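Local coordinates for acetyltransferase (Agrobacterium tumefaciens, PDB 2FSR), which probably transfers the acetyl group of acetyl-coenzyme A to an acceptor molecule that is not yet identified, at residues I90-G93 with C98-Q101; W117-G122 with G127-A132. One frame throughout, in Å; residues are numbered along the deposited sequence.

Interaction 1 pairs the two strands of a hairpin, and interaction 2 lays the next strand against the helix that follows it; their centres are about 8 Å apart. The backbone joins them through two probable hydrogen bonds, Ile99 O to Tyr120 N at 2.8 Å and Gln101 O to Leu118 N at 2.9 Å, which set strand 97-105 beside strand 114-119 in one antiparallel sheet. Tyr128 of interaction 2 provides the side-chain link: its CD2 is 3.4 Å from CD1 of Ile99, and its OH is 3.4 Å from CD2 of Leu92. The same phenol holds a formic acid molecule, whose nearest atom is about 4 Å from the Leu92 side chain.

Interaction 1: I90-G93 with C98-Q101; sequences IDLG and CIGQ
With CG1 rotated away from its own carbonyl carbon (chi1 -54°) and an extended second torsion, Ile90 carries CD1 over the backbone of Gly100 and Gln101, where it lies 3.6 Å from Gln101 N. Its other branch, CG2, meets CG1 of Ile99 at 3.6 Å. Ile99 holds that CG1 between its backbone N and carbonyl carbon (chi1 64°), which leaves CG2 for Leu92; there the two side chains run nearly perpendicular, with CG of Leu92 3.8 Å from CG2 of Ile99.

Two straight backbone hydrogen bonds anchor Ile90. Its N donates to Gly100 O over 2.9 Å, from well above the carbonyl plane, whereas Ile99 N approaches Ile90 O at 2.8 Å almost in line with the C=O bond. Because Ile99 and Gly100 both face Ile90, the geometry fits a classic beta bulge. Beyond it Asp91 and Cys98 form a non-hydrogen-bonded antiparallel pair, with OD1 of Asp91 3.2 Å from CA of Cys98; the carboxylate's OD2 makes a salt bridge to Arg38.

The contact thus joins strands 87-92 and 97-105 of a hairpin inside the five-stranded sheet. Strand 35-38 flanks it beyond 87-92, strand 114-119 beyond 97-105, and helix 128-143 packs on Ile90, Leu92 and Ile99 through Tyr128 and Ala132.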
loop_
_atom_site.group_PDB
_atom_site.type_symbol
_atom_site.label_atom_id
_atom_site.label_comp_id
_atom_site.label_asym_id
_atom_site.label_seq_id
_atom_site.Cartn_x
_atom_site.Cartn_y
_atom_site.Cartn_z
ATOM N N ILE A 90 -1.746 -7.862 -3.900
ATOM C CA ILE A 90 -2.785 -7.763 -4.930
ATOM C C ILE A 90 -2.761 -9.009 -5.791
ATOM O O ILE A 90 -1.754 -9.271 -6.469
ATOM C CB ILE A 90 -2.576 -6.531 -5.848
ATOM C CG1 ILE A 90 -2.454 -5.223 -5.032
ATOM C CG2 ILE A 90 -3.692 -6.447 -6.893
ATOM C CD1 ILE A 90 -2.069 -3.995 -5.881
ATOM N N ASP A 91 -3.855 -9.769 -5.749
ATOM C CA ASP A 91 -4.025 -10.935 -6.632
ATOM C C ASP A 91 -5.110 -10.663 -7.666
ATOM O O ASP A 91 -6.078 -9.964 -7.389
ATOM C CB ASP A 91 -4.414 -12.192 -5.837
ATOM C CG ASP A 91 -3.285 -12.747 -4.974
ATOM O OD1 ASP A 91 -2.118 -12.298 -5.061
ATOM O OD2 ASP A 91 -3.602 -13.677 -4.186
ATOM N N LEU A 92 -4.946 -11.232 -8.864
ATOM C CA LEU A 92 -5.981 -11.111 -9.888
ATOM C C LEU A 92 -7.138 -12.064 -9.589
ATOM O O LEU A 92 -6.956 -13.284 -9.524
ATOM C CB LEU A 92 -5.410 -11.419 -11.276
ATOM C CG LEU A 92 -4.576 -10.343 -11.960
ATOM C CD1 LEU A 92 -3.930 -10.925 -13.213
ATOM C CD2 LEU A 92 -5.399 -9.108 -12.312
ATOM N N GLY A 93 -8.330 -11.501 -9.412
ATOM C CA GLY A 93 -9.554 -12.293 -9.241
ATOM C C GLY A 93 -9.476 -13.391 -8.203
ATOM O O GLY A 93 -8.995 -13.161 -7.092
ATOM N N CYS A 98 -0.363 -13.228 -8.179
ATOM C CA CYS A 98 0.038 -12.021 -7.445
ATOM C C CYS A 98 0.751 -11.020 -8.332
ATOM O O CYS A 98 1.780 -11.336 -8.950
ATOM C CB CYS A 98 0.908 -12.408 -6.250
ATOM S SG CYS A 98 1.325 -10.998 -5.222
ATOM N N ILE A 99 0.206 -9.800 -8.365
ATOM C CA ILE A 99 0.642 -8.785 -9.321
ATOM C C ILE A 99 1.208 -7.522 -8.675
ATOM O O ILE A 99 1.634 -6.623 -9.374
ATOM C CB ILE A 99 -0.494 -8.402 -10.314
ATOM C CG1 ILE A 99 -1.674 -7.762 -9.587
ATOM C CG2 ILE A 99 -0.955 -9.667 -11.082
ATOM C CD1 ILE A 99 -2.588 -6.934 -10.482
ATOM N N GLY A 100 1.186 -7.446 -7.344
ATOM C CA GLY A 100 1.766 -6.276 -6.681
ATOM C C GLY A 100 1.258 -6.132 -5.261
ATOM O O GLY A 100 0.911 -7.117 -4.645
ATOM N N GLN A 101 1.241 -4.898 -4.762
ATOM C CA GLN A 101 0.971 -4.671 -3.347
ATOM C C GLN A 101 0.374 -3.285 -3.173
ATOM O O GLN A 101 0.731 -2.338 -3.893
ATOM C CB GLN A 101 2.269 -4.798 -2.554
ATOM C CG GLN A 101 2.084 -4.705 -1.035
ATOM C CD GLN A 101 3.391 -4.413 -0.338
ATOM O OE1 GLN A 101 3.943 -3.330 -0.500
ATOM N NE2 GLN A 101 3.912 -5.395 0.420
#

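Interaction 2: W117-G122 with G127-A132; sequences WLLYEG and GYAAEA. With FMT (formic acid), chain B.
This is an apolar strand-to-helix contact, formed where Trp117 and Leu119, near the end of strand 114-119, pack on Tyr128 and Ala129 in the first turn of helix 128-143. The axes of the short segments 117-119 and 128-132 approach to 8.7 Å at an angle of 145°, roughly antiparallel, as expected when a chain leaves a strand and turns back along the sheet as a helix. The nearest alpha carbons, those of Trp117 and Ala129, are 6.5 Å apart.

Ala129 is the centre of the contact. Its CB points at the strand and meets CD1 of the Trp117 indole at 3.7 Å, approaching the ring obliquely. Leu119 reaches in from the same side of the strand: CG stands beside the backbone N (chi1 -68°) and the extended chain sends CD1 to the start of the helix, 4.0 Å from Ala129 N. That same methyl is 4.1 Å from CB of Tyr128, and the Leu119 and Tyr128 side chains run nearly at right angles. The indole also packs on Ser160 and Val163 of helix 158-166.

Gly127 is the N-cap, and the bond from Glu131 N to Gly127 O, 3.1 Å, marks the opening turn. The Tyr128 ring extends from this turn so that its OH donates to O2 of a formic acid molecule at 2.6 Å, with the formic acid carbon in the ring plane at its edge. His123 ND1 also binds this molecule, which probably came from the crystallisation liquor. In a GNAT domain, a strand that runs through a glycine-rich turn into a helix N-terminus corresponds to motif A, where relatives bind the pyrophosphate of acetyl-coenzyme A; the turn between 117-122 and 127-132 is consistent with that role here.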
loop_
_atom_site.group_PDB
_atom_site.type_symbol
_atom_site.label_atom_id
_atom_site.label_comp_id
_atom_site.label_asym_id
_atom_site.label_seq_id
_atom_site.Cartn_x
_atom_site.Cartn_y
_atom_site.Cartn_z
ATOM N N TRP A 117 1.588 2.003 -3.279
ATOM C CA TRP A 117 1.259 0.860 -4.150
ATOM C C TRP A 117 2.424 0.560 -5.065
ATOM O O TRP A 117 3.269 1.416 -5.324
ATOM C CB TRP A 117 0.007 1.131 -5.023
ATOM C CG TRP A 117 0.114 2.424 -5.783
ATOM C CD1 TRP A 117 0.692 2.621 -7.012
ATOM C CD2 TRP A 117 -0.339 3.706 -5.346
ATOM N NE1 TRP A 117 0.640 3.953 -7.353
ATOM C CE2 TRP A 117 0.000 4.640 -6.353
ATOM C CE3 TRP A 117 -0.993 4.160 -4.195
ATOM C CZ2 TRP A 117 -0.288 6.003 -6.238
ATOM C CZ3 TRP A 117 -1.286 5.507 -4.087
ATOM C CH2 TRP A 117 -0.929 6.415 -5.095
ATOM N N LEU A 118 2.447 -0.673 -5.555
ATOM C CA LEU A 118 3.413 -1.074 -6.564
ATOM C C LEU A 118 2.809 -2.227 -7.364
ATOM O O LEU A 118 2.013 -3.018 -6.849
ATOM C CB LEU A 118 4.747 -1.492 -5.931
ATOM C CG LEU A 118 4.727 -2.705 -4.991
ATOM C CD1 LEU A 118 4.971 -4.020 -5.760
ATOM C CD2 LEU A 118 5.783 -2.537 -3.897
ATOM N N LEU A 119 3.193 -2.304 -8.640
ATOM C CA LEU A 119 2.817 -3.409 -9.521
ATOM C C LEU A 119 4.051 -4.046 -10.110
ATOM O O LEU A 119 5.012 -3.349 -10.474
ATOM C CB LEU A 119 1.907 -2.932 -10.664
ATOM C CG LEU A 119 0.502 -2.467 -10.280
ATOM C CD1 LEU A 119 -0.251 -2.005 -11.538
ATOM C CD2 LEU A 119 -0.304 -3.554 -9.560
ATOM N N TYR A 120 4.024 -5.373 -10.200
ATOM C CA TYR A 120 5.105 -6.113 -10.810
ATOM C C TYR A 120 5.046 -5.944 -12.322
ATOM O O TYR A 120 4.023 -5.566 -12.883
ATOM C CB TYR A 120 4.997 -7.590 -10.449
ATOM C CG TYR A 120 5.128 -7.852 -8.952
ATOM C CD1 TYR A 120 5.929 -7.037 -8.144
ATOM C CD2 TYR A 120 4.481 -8.920 -8.365
ATOM C CE1 TYR A 120 6.062 -7.290 -6.764
ATOM C CE2 TYR A 120 4.608 -9.192 -6.988
ATOM C CZ TYR A 120 5.386 -8.358 -6.204
ATOM O OH TYR A 120 5.508 -8.633 -4.850
ATOM N N GLU A 121 6.161 -6.266 -12.958
ATOM C CA GLU A 121 6.328 -6.054 -14.377
ATOM C C GLU A 121 5.274 -6.796 -15.194
ATOM O O GLU A 121 5.017 -7.987 -14.974
ATOM C CB GLU A 121 7.716 -6.513 -14.787
ATOM C CG GLU A 121 8.086 -6.075 -16.167
ATOM C CD GLU A 121 9.494 -6.466 -16.490
ATOM O OE1 GLU A 121 9.805 -7.684 -16.475
ATOM O OE2 GLU A 121 10.276 -5.542 -16.768
ATOM N N GLY A 122 4.675 -6.075 -16.148
ATOM C CA GLY A 122 3.699 -6.660 -17.061
ATOM C C GLY A 122 2.245 -6.330 -16.747
ATOM O O GLY A 122 1.340 -6.689 -17.499
ATOM N N GLY A 127 -5.366 -0.100 -14.968
ATOM C CA GLY A 127 -6.062 0.528 -13.832
ATOM C C GLY A 127 -5.997 -0.256 -12.520
ATOM O O GLY A 127 -6.746 0.039 -11.584
ATOM N N TYR A 128 -5.091 -1.227 -12.419
ATOM C CA TYR A 128 -5.037 -2.055 -11.197
ATOM C C TYR A 128 -4.597 -1.285 -9.964
ATOM O O TYR A 128 -5.150 -1.490 -8.882
ATOM C CB TYR A 128 -4.112 -3.261 -11.368
ATOM C CG TYR A 128 -4.597 -4.275 -12.382
ATOM C CD1 TYR A 128 -5.959 -4.542 -12.559
ATOM C CD2 TYR A 128 -3.671 -5.022 -13.110
ATOM C CE1 TYR A 128 -6.391 -5.492 -13.491
ATOM C CE2 TYR A 128 -4.092 -5.967 -14.031
ATOM C CZ TYR A 128 -5.435 -6.204 -14.204
ATOM O OH TYR A 128 -5.827 -7.159 -15.120
ATOM N N ALA A 129 -3.599 -0.421 -10.112
ATOM C CA ALA A 129 -3.094 0.318 -8.951
ATOM C C ALA A 129 -4.194 1.213 -8.386
ATOM O O ALA A 129 -4.441 1.214 -7.168
ATOM C CB ALA A 129 -1.835 1.115 -9.295
ATOM N N ALA A 130 -4.882 1.953 -9.257
ATOM C CA ALA A 130 -5.974 2.830 -8.807
ATOM C C ALA A 130 -7.099 2.022 -8.152
ATOM O O ALA A 130 -7.653 2.441 -7.123
ATOM C CB ALA A 130 -6.502 3.683 -9.956
ATOM N N GLU A 131 -7.422 0.855 -8.721
ATOM C CA GLU A 131 -8.508 0.035 -8.195
ATOM C C GLU A 131 -8.171 -0.454 -6.793
ATOM O O GLU A 131 -9.018 -0.400 -5.881
ATOM C CB GLU A 131 -8.816 -1.149 -9.132
ATOM C CG GLU A 131 -9.947 -2.044 -8.646
ATOM C CD GLU A 131 -10.328 -3.132 -9.653
ATOM O OE1 GLU A 131 -10.229 -2.865 -10.871
ATOM O OE2 GLU A 131 -10.759 -4.220 -9.235
ATOM N N ALA A 132 -6.935 -0.928 -6.615
ATOM C CA ALA A 132 -6.487 -1.383 -5.295
ATOM C C ALA A 132 -6.430 -0.224 -4.303
ATOM O O ALA A 132 -6.873 -0.368 -3.139
ATOM C CB ALA A 132 -5.129 -2.079 -5.406
HETATM C C FMT B . -3.183 -8.663 -15.778
HETATM O O1 FMT B . -2.069 -8.265 -16.140
HETATM O O2 FMT B . -4.217 -8.737 -16.463
#